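Local structure of beta-lactamase Mb2281c (Mycobacterium bovis, 3I7J) at residues Leu4-Gly9 with Pro261-Ala266; Pro44-Ala49 with Thr136-Gly141; Glu109-Gln112 with Glu118-Arg121. The protein probably acts as a serine hydrolase of the beta-lactamase and penicillin-binding-protein superfamily, although its natural substrate is not established. All blocks are in the same frame, centred on the assembly; numbering follows the deposited sequence.

Contact 1: residues Leu4-Gly9 with Pro261-Ala266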
loop_
_atom_site.group_PDB
_atom_site.type_symbol
_atom_site.label_atom_id
_atom_site.label_comp_id
_atom_site.label_asym_id
_atom_site.label_seq_id
_atom_site.Cartn_x
_atom_site.Cartn_y
_atom_site.Cartn_z
ATOM N N LEU A 4 -19.863 -7.722 1.748
ATOM C CA LEU A 4 -18.765 -8.649 1.978
ATOM C C LEU A 4 -19.167 -10.121 1.867
ATOM O O LEU A 4 -18.311 -10.996 1.760
ATOM C CB LEU A 4 -18.127 -8.402 3.351
ATOM C CG LEU A 4 -17.540 -7.013 3.620
ATOM C CD1 LEU A 4 -16.841 -7.029 4.958
ATOM C CD2 LEU A 4 -16.556 -6.619 2.509
ATOM N N GLU A 5 -20.464 -10.402 1.885
ATOM C CA GLU A 5 -20.913 -11.783 1.797
ATOM C C GLU A 5 -20.557 -12.414 0.456
ATOM O O GLU A 5 -20.414 -13.631 0.352
ATOM C CB GLU A 5 -22.414 -11.862 2.042
ATOM C CG GLU A 5 -22.807 -11.415 3.435
ATOM C CD GLU A 5 -24.302 -11.497 3.669
ATOM O OE1 GLU A 5 -24.864 -12.597 3.498
ATOM O OE2 GLU A 5 -24.910 -10.465 4.019
ATOM N N VAL A 6 -20.386 -11.587 -0.570
ATOM C CA VAL A 6 -20.043 -12.110 -1.881
ATOM C C VAL A 6 -18.758 -12.938 -1.817
ATOM O O VAL A 6 -18.461 -13.699 -2.733
ATOM C CB VAL A 6 -19.836 -10.974 -2.903
ATOM C CG1 VAL A 6 -18.548 -10.203 -2.580
ATOM C CG2 VAL A 6 -19.781 -11.549 -4.314
ATOM N N LEU A 7 -17.990 -12.786 -0.743
ATOM C CA LEU A 7 -16.746 -13.528 -0.594
ATOM C C LEU A 7 -16.992 -15.033 -0.526
ATOM O O LEU A 7 -16.165 -15.825 -0.978
ATOM C CB LEU A 7 -16.002 -13.072 0.666
ATOM C CG LEU A 7 -14.736 -12.227 0.479
ATOM C CD1 LEU A 7 -15.060 -10.940 -0.251
ATOM C CD2 LEU A 7 -14.120 -11.932 1.835
ATOM N N GLY A 8 -18.128 -15.423 0.042
ATOM C CA GLY A 8 -18.453 -16.835 0.155
ATOM C C GLY A 8 -18.558 -17.523 -1.192
ATOM O O GLY A 8 -18.399 -18.737 -1.287
ATOM N N GLY A 9 -18.823 -16.746 -2.239
ATOM C CA GLY A 9 -18.941 -17.324 -3.564
ATOM C C GLY A 9 -17.690 -17.152 -4.402
ATOM O O GLY A 9 -17.679 -17.507 -5.579
ATOM N N PRO A 261 -13.337 -5.127 -8.429
ATOM C CA PRO A 261 -14.045 -3.864 -8.668
ATOM C C PRO A 261 -15.507 -3.954 -8.202
ATOM O O PRO A 261 -16.061 -2.998 -7.656
ATOM C CB PRO A 261 -13.936 -3.691 -10.184
ATOM C CG PRO A 261 -12.643 -4.396 -10.509
ATOM C CD PRO A 261 -12.745 -5.641 -9.677
ATOM N N ALA A 262 -16.117 -5.115 -8.413
ATOM C CA ALA A 262 -17.504 -5.331 -8.030
ATOM C C ALA A 262 -17.732 -5.226 -6.531
ATOM O O ALA A 262 -18.691 -4.590 -6.092
ATOM C CB ALA A 262 -17.984 -6.698 -8.534
ATOM N N ILE A 263 -16.859 -5.839 -5.734
ATOM C CA ILE A 263 -17.049 -5.767 -4.287
ATOM C C ILE A 263 -16.764 -4.351 -3.791
ATOM O O ILE A 263 -17.349 -3.898 -2.805
ATOM C CB ILE A 263 -16.168 -6.791 -3.535
ATOM C CG1 ILE A 263 -16.582 -6.827 -2.064
ATOM C CG2 ILE A 263 -14.693 -6.441 -3.675
ATOM C CD1 ILE A 263 -15.878 -7.911 -1.273
ATOM N N SER A 264 -15.887 -3.647 -4.498
ATOM C CA SER A 264 -15.546 -2.279 -4.132
ATOM C C SER A 264 -16.746 -1.357 -4.316
ATOM O O SER A 264 -17.080 -0.573 -3.423
ATOM C CB SER A 264 -14.370 -1.784 -4.977
ATOM O OG SER A 264 -13.188 -2.493 -4.647
ATOM N N ASP A 265 -17.407 -1.451 -5.466
ATOM C CA ASP A 265 -18.565 -0.597 -5.710
ATOM C C ASP A 265 -19.739 -1.009 -4.828
ATOM O O ASP A 265 -20.553 -0.166 -4.439
ATOM C CB ASP A 265 -18.953 -0.616 -7.191
ATOM C CG ASP A 265 -17.891 0.029 -8.073
ATOM O OD1 ASP A 265 -17.304 1.045 -7.647
ATOM O OD2 ASP A 265 -17.647 -0.476 -9.186
ATOM N N ALA A 266 -19.812 -2.298 -4.495
ATOM C CA ALA A 266 -20.872 -2.791 -3.626
ATOM C C ALA A 266 -20.658 -2.184 -2.240
ATOM O O ALA A 266 -21.600 -1.711 -1.600
ATOM C CB ALA A 266 -20.833 -4.318 -3.550
#
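The outer methyl of I263, CD1, pushes out from helix 261-266 and is met by three side chains of the 3-10 segment 4-9. Its tightest neighbour is L7: L7 CD1 and I263 CD1 stand 3.3 Å apart, closer than two methyl groups normally settle. V6 comes next, with V6 CG1 3.8 Å from I263 CD1 and 3.9 Å from I263 CG1, so that it lies against the last two carbons of the isoleucine chain. L4 adds a looser touch, L4 CD2 to I263 CD1 at 4.1 Å; its CB points away from the helix, but the branch beyond bends back to reach the methyl. I263 can span the gap because its CG1 stands opposite the backbone N (chi1 -171°) and the chain continues straight from there (chi2 174°). No hydrogen bond crosses the contact, and all the adhesion is between hydrocarbon groups.

The two sides differ sharply. L4, L7 and I263 are buried, and both leucines continue inward onto strands 15-21 and 24-29. V6 is exposed and covers the outer flank of the isoleucine, while E5, one residue earlier, is exposed and its CB points away from the helix. L4 and S264 both touch L244 of strand 242-248, and the D265 carboxylate accepts hydrogen bonds from the backbone N of E217 and of C218. The N-terminal segment and the C-terminal helix thus lie side by side on the central antiparallel sheet, an architecture typical of the alpha/beta domain of serine beta-lactamases and penicillin-binding proteins.

Contact 2: residues Pro44-Ala49 with Thr136-Gly141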
loop_
_atom_site.group_PDB
_atom_site.type_symbol
_atom_site.label_atom_id
_atom_site.label_comp_id
_atom_site.label_asym_id
_atom_site.label_seq_id
_atom_site.Cartn_x
_atom_site.Cartn_y
_atom_site.Cartn_z
ATOM N N PRO A 44 2.580 -0.455 1.604
ATOM C CA PRO A 44 1.986 0.639 2.383
ATOM C C PRO A 44 2.516 0.661 3.821
ATOM O O PRO A 44 2.662 1.729 4.427
ATOM C CB PRO A 44 0.485 0.341 2.312
ATOM C CG PRO A 44 0.350 -0.368 0.989
ATOM C CD PRO A 44 1.537 -1.313 1.020
ATOM N N LEU A 45 2.815 -0.517 4.362
ATOM C CA LEU A 45 3.330 -0.610 5.726
ATOM C C LEU A 45 4.743 -0.033 5.786
ATOM O O LEU A 45 5.070 0.755 6.679
ATOM C CB LEU A 45 3.341 -2.071 6.199
ATOM C CG LEU A 45 1.994 -2.796 6.293
ATOM C CD1 LEU A 45 2.229 -4.240 6.710
ATOM C CD2 LEU A 45 1.091 -2.101 7.317
ATOM N N VAL A 46 5.580 -0.425 4.833
ATOM C CA VAL A 46 6.951 0.060 4.784
ATOM C C VAL A 46 6.951 1.554 4.490
ATOM O O VAL A 46 7.743 2.308 5.064
ATOM C CB VAL A 46 7.769 -0.691 3.700
ATOM C CG1 VAL A 46 9.156 -0.077 3.557
ATOM C CG2 VAL A 46 7.887 -2.163 4.074
ATOM N N ALA A 47 6.063 1.982 3.597
ATOM C CA ALA A 47 5.965 3.399 3.248
ATOM C C ALA A 47 5.610 4.234 4.478
ATOM O O ALA A 47 6.165 5.316 4.685
ATOM C CB ALA A 47 4.915 3.603 2.175
ATOM N N ARG A 48 4.684 3.736 5.294
ATOM C CA ARG A 48 4.285 4.481 6.479
ATOM C C ARG A 48 5.447 4.547 7.463
ATOM O O ARG A 48 5.621 5.543 8.175
ATOM C CB ARG A 48 3.073 3.838 7.146
ATOM C CG ARG A 48 2.412 4.729 8.185
ATOM C CD ARG A 48 1.921 6.009 7.546
ATOM N NE ARG A 48 0.617 6.415 8.056
ATOM C CZ ARG A 48 -0.166 7.292 7.444
ATOM N NH1 ARG A 48 -1.336 7.616 7.969
ATOM N NH2 ARG A 48 0.227 7.838 6.296
ATOM N N ALA A 49 6.240 3.482 7.499
ATOM C CA ALA A 49 7.402 3.432 8.378
ATOM C C ALA A 49 8.428 4.466 7.900
ATOM O O ALA A 49 9.054 5.155 8.713
ATOM C CB ALA A 49 8.010 2.035 8.363
ATOM N N THR A 136 1.361 -8.631 12.923
ATOM C CA THR A 136 1.915 -8.135 11.671
ATOM C C THR A 136 3.431 -8.150 11.775
ATOM O O THR A 136 3.996 -7.659 12.750
ATOM C CB THR A 136 1.481 -6.686 11.388
ATOM O OG1 THR A 136 0.060 -6.631 11.214
ATOM C CG2 THR A 136 2.160 -6.176 10.132
ATOM N N ARG A 137 4.098 -8.714 10.780
ATOM C CA ARG A 137 5.548 -8.738 10.824
ATOM C C ARG A 137 6.192 -8.814 9.454
ATOM O O ARG A 137 5.577 -9.231 8.472
ATOM C CB ARG A 137 6.022 -9.904 11.692
ATOM C CG ARG A 137 5.610 -11.272 11.186
ATOM C CD ARG A 137 5.961 -12.333 12.218
ATOM N NE ARG A 137 7.347 -12.203 12.660
ATOM C CZ ARG A 137 7.894 -12.916 13.639
ATOM N NH1 ARG A 137 7.170 -13.820 14.288
ATOM N NH2 ARG A 137 9.165 -12.716 13.973
ATOM N N LEU A 138 7.446 -8.390 9.407
ATOM C CA LEU A 138 8.226 -8.401 8.187
ATOM C C LEU A 138 9.567 -9.067 8.483
ATOM O O LEU A 138 10.437 -8.471 9.121
ATOM C CB LEU A 138 8.458 -6.970 7.698
ATOM C CG LEU A 138 9.461 -6.801 6.554
ATOM C CD1 LEU A 138 8.888 -7.387 5.279
ATOM C CD2 LEU A 138 9.788 -5.323 6.360
ATOM N N ASP A 139 9.721 -10.306 8.037
ATOM C CA ASP A 139 10.961 -11.042 8.235
ATOM C C ASP A 139 11.710 -11.045 6.909
ATOM O O ASP A 139 11.096 -10.983 5.846
ATOM C CB ASP A 139 10.677 -12.491 8.636
ATOM C CG ASP A 139 9.793 -12.600 9.857
ATOM O OD1 ASP A 139 10.120 -11.978 10.891
ATOM O OD2 ASP A 139 8.771 -13.317 9.782
ATOM N N GLY A 140 13.033 -11.118 6.967
ATOM C CA GLY A 140 13.801 -11.146 5.738
ATOM C C GLY A 140 14.645 -9.913 5.531
ATOM O O GLY A 140 15.478 -9.872 4.628
ATOM N N GLY A 141 14.426 -8.902 6.362
ATOM C CA GLY A 141 15.199 -7.679 6.246
ATOM C C GLY A 141 14.795 -6.830 5.059
ATOM O O GLY A 141 13.802 -7.115 4.386
#
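T136 OG1 is gripped by two groups, the carboxylate oxygen OD2 of D155 and the hydroxyl of S151, and this polar hold fixes the side chain that meets L45. With OG1 lying opposite the carbonyl carbon (chi1 -64°), the other branch, CG2, is turned to helix 44-49. There it meets L45 tip to tip, T136 CG2 to L45 CD1 at 3.9 Å. A second, looser touch follows one helical position on, between V46 CG2 and L138 CD2 at 4.3 Å. T136 and L138 both direct their CB toward the helix. R137, between them, points away and on the exposed side forms a salt bridge with D139, R137 NE to D139 OD1 at 3.3 Å, whose hydrogen bonds are weak.

Helix 42-56 is covered further by F159 of helix 153-164, which touches L45, and R48 pairs with D162 of that helix. V46 is close to, though not in contact with, what is probably the SxxK motif of this family at the start of the helix. Chemically, the threonine is divided: its hydroxyl is satisfied away from the helix, leaving a purely apolar join in which the methyls carry the contact.

Contact 3: residues Glu109-Gln112 with Glu118-Arg121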
loop_
_atom_site.group_PDB
_atom_site.type_symbol
_atom_site.label_atom_id
_atom_site.label_comp_id
_atom_site.label_asym_id
_atom_site.label_seq_id
_atom_site.Cartn_x
_atom_site.Cartn_y
_atom_site.Cartn_z
ATOM N N GLU A 109 16.839 -0.083 3.548
ATOM C CA GLU A 109 18.254 -0.049 3.908
ATOM C C GLU A 109 18.672 1.324 4.423
ATOM O O GLU A 109 19.458 1.428 5.367
ATOM C CB GLU A 109 19.128 -0.425 2.706
ATOM C CG GLU A 109 19.080 -1.901 2.376
ATOM C CD GLU A 109 19.827 -2.270 1.115
ATOM O OE1 GLU A 109 20.189 -1.371 0.323
ATOM O OE2 GLU A 109 20.043 -3.478 0.906
ATOM N N SER A 110 18.158 2.378 3.798
ATOM C CA SER A 110 18.493 3.731 4.224
ATOM C C SER A 110 17.947 4.003 5.623
ATOM O O SER A 110 18.677 4.471 6.496
ATOM C CB SER A 110 17.933 4.763 3.240
ATOM O OG SER A 110 18.504 4.591 1.952
ATOM N N VAL A 111 16.670 3.701 5.837
ATOM C CA VAL A 111 16.044 3.921 7.139
ATOM C C VAL A 111 16.804 3.128 8.204
ATOM O O VAL A 111 17.081 3.636 9.288
ATOM C CB VAL A 111 14.543 3.487 7.122
ATOM C CG1 VAL A 111 13.935 3.616 8.512
ATOM C CG2 VAL A 111 13.763 4.346 6.133
ATOM N N GLN A 112 17.157 1.890 7.873
ATOM C CA GLN A 112 17.886 1.013 8.783
ATOM C C GLN A 112 19.250 1.586 9.176
ATOM O O GLN A 112 19.596 1.649 10.357
ATOM C CB GLN A 112 18.081 -0.355 8.129
ATOM C CG GLN A 112 18.688 -1.412 9.037
ATOM C CD GLN A 112 18.723 -2.780 8.388
ATOM O OE1 GLN A 112 19.629 -3.095 7.625
ATOM N NE2 GLN A 112 17.719 -3.591 8.676
ATOM N N GLU A 118 17.275 -2.286 13.039
ATOM C CA GLU A 118 16.980 -3.271 11.998
ATOM C C GLU A 118 15.600 -2.926 11.440
ATOM O O GLU A 118 14.645 -2.742 12.198
ATOM C CB GLU A 118 17.018 -4.685 12.584
ATOM C CG GLU A 118 16.903 -5.780 11.535
ATOM C CD GLU A 118 15.470 -6.138 11.242
ATOM O OE1 GLU A 118 15.163 -6.528 10.094
ATOM O OE2 GLU A 118 14.649 -6.040 12.179
ATOM N N PHE A 119 15.492 -2.840 10.117
ATOM C CA PHE A 119 14.227 -2.433 9.521
ATOM C C PHE A 119 12.970 -3.154 9.978
ATOM O O PHE A 119 11.949 -2.511 10.205
ATOM C CB PHE A 119 14.272 -2.462 7.993
ATOM C CG PHE A 119 13.109 -1.745 7.372
ATOM C CD1 PHE A 119 13.014 -0.360 7.454
ATOM C CD2 PHE A 119 12.056 -2.453 6.810
ATOM C CE1 PHE A 119 11.883 0.306 6.993
ATOM C CE2 PHE A 119 10.918 -1.798 6.349
ATOM C CZ PHE A 119 10.836 -0.418 6.444
ATOM N N GLY A 120 13.023 -4.476 10.092
ATOM C CA GLY A 120 11.849 -5.196 10.544
ATOM C C GLY A 120 11.428 -4.689 11.913
ATOM O O GLY A 120 10.245 -4.483 12.179
ATOM N N ARG A 121 12.408 -4.479 12.784
ATOM C CA ARG A 121 12.138 -3.986 14.124
ATOM C C ARG A 121 11.711 -2.530 14.078
ATOM O O ARG A 121 10.899 -2.097 14.888
ATOM C CB ARG A 121 13.381 -4.144 15.004
ATOM C CG ARG A 121 13.265 -3.519 16.382
ATOM C CD ARG A 121 14.583 -3.640 17.124
ATOM N NE ARG A 121 14.552 -2.989 18.428
ATOM C CZ ARG A 121 15.566 -2.994 19.288
ATOM N NH1 ARG A 121 16.695 -3.616 18.975
ATOM N NH2 ARG A 121 15.449 -2.390 20.465
#
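The ring of F119 is met by V111 at its edge, near its plane, and no group of 109-112 lies over either face. V111 CB is 4.1 Å from F119 CE1 and 4.2 Å from F119 CD1, and V111 CG1 is almost as near CE1, so the valine borders one side of the ring. The phenyl reaches inward from the first turn of helix 119-131 because its CG stands opposite the backbone N (chi1 -166°). V111, on helix 101-115, also touches A53 of helix 42-56, which places this edge in the buried interior.

A second flat group, the amide of Q112, ends an extended side chain that runs past the backbone where E118 joins F119. Its aliphatic part makes the surer contacts, with Q112 CG 3.7 Å from F119 N and 3.9 Å from E118 CA. Q112 also touches P142.

The third flat group is the carboxylate of E118, at the N-cap of helix 119-131. The side chain bends back over the helix start, and each oxygen takes one backbone N-H: G120 N to E118 OE1 at 3.0 Å and R121 N to E118 OE2 at 2.8 Å. Both donors approach from above the carboxylate plane, 52° and 39° out of it. R121, exposed, forms a salt bridge with E125 one turn along.

Helices 101-115 and 119-131 are therefore joined across a short connection by an apolar inner side and a polar outer one. The E118 carboxylate satisfies two N-H groups that have no carbonyl of a preceding turn to bond, and the partial positive charge of the helix N-terminus would probably favour the ionised carboxylate.

How the contacts relate
Contacts 2 and 3 lie about 9 Å apart between centres and join in the helical part of the fold. F119 of contact 3 is their shared piece: its CZ meets V46 CG1 at 3.4 Å, and L138 CD2 also touches the ring, at CD2. Contact 1 sits on the far side of the chain's centre from contact 3, about 37 Å between centres, and touches neither of the others. Contacts 1 and 2 are buried and cross by hydrocarbon alone, one against the central sheet, the other between helix 42-56 and strand 137-138. Contact 3, partly exposed, adds a capping carboxylate at its outer side. In sequence, contact 3 is nested within contact 2, and both within contact 1.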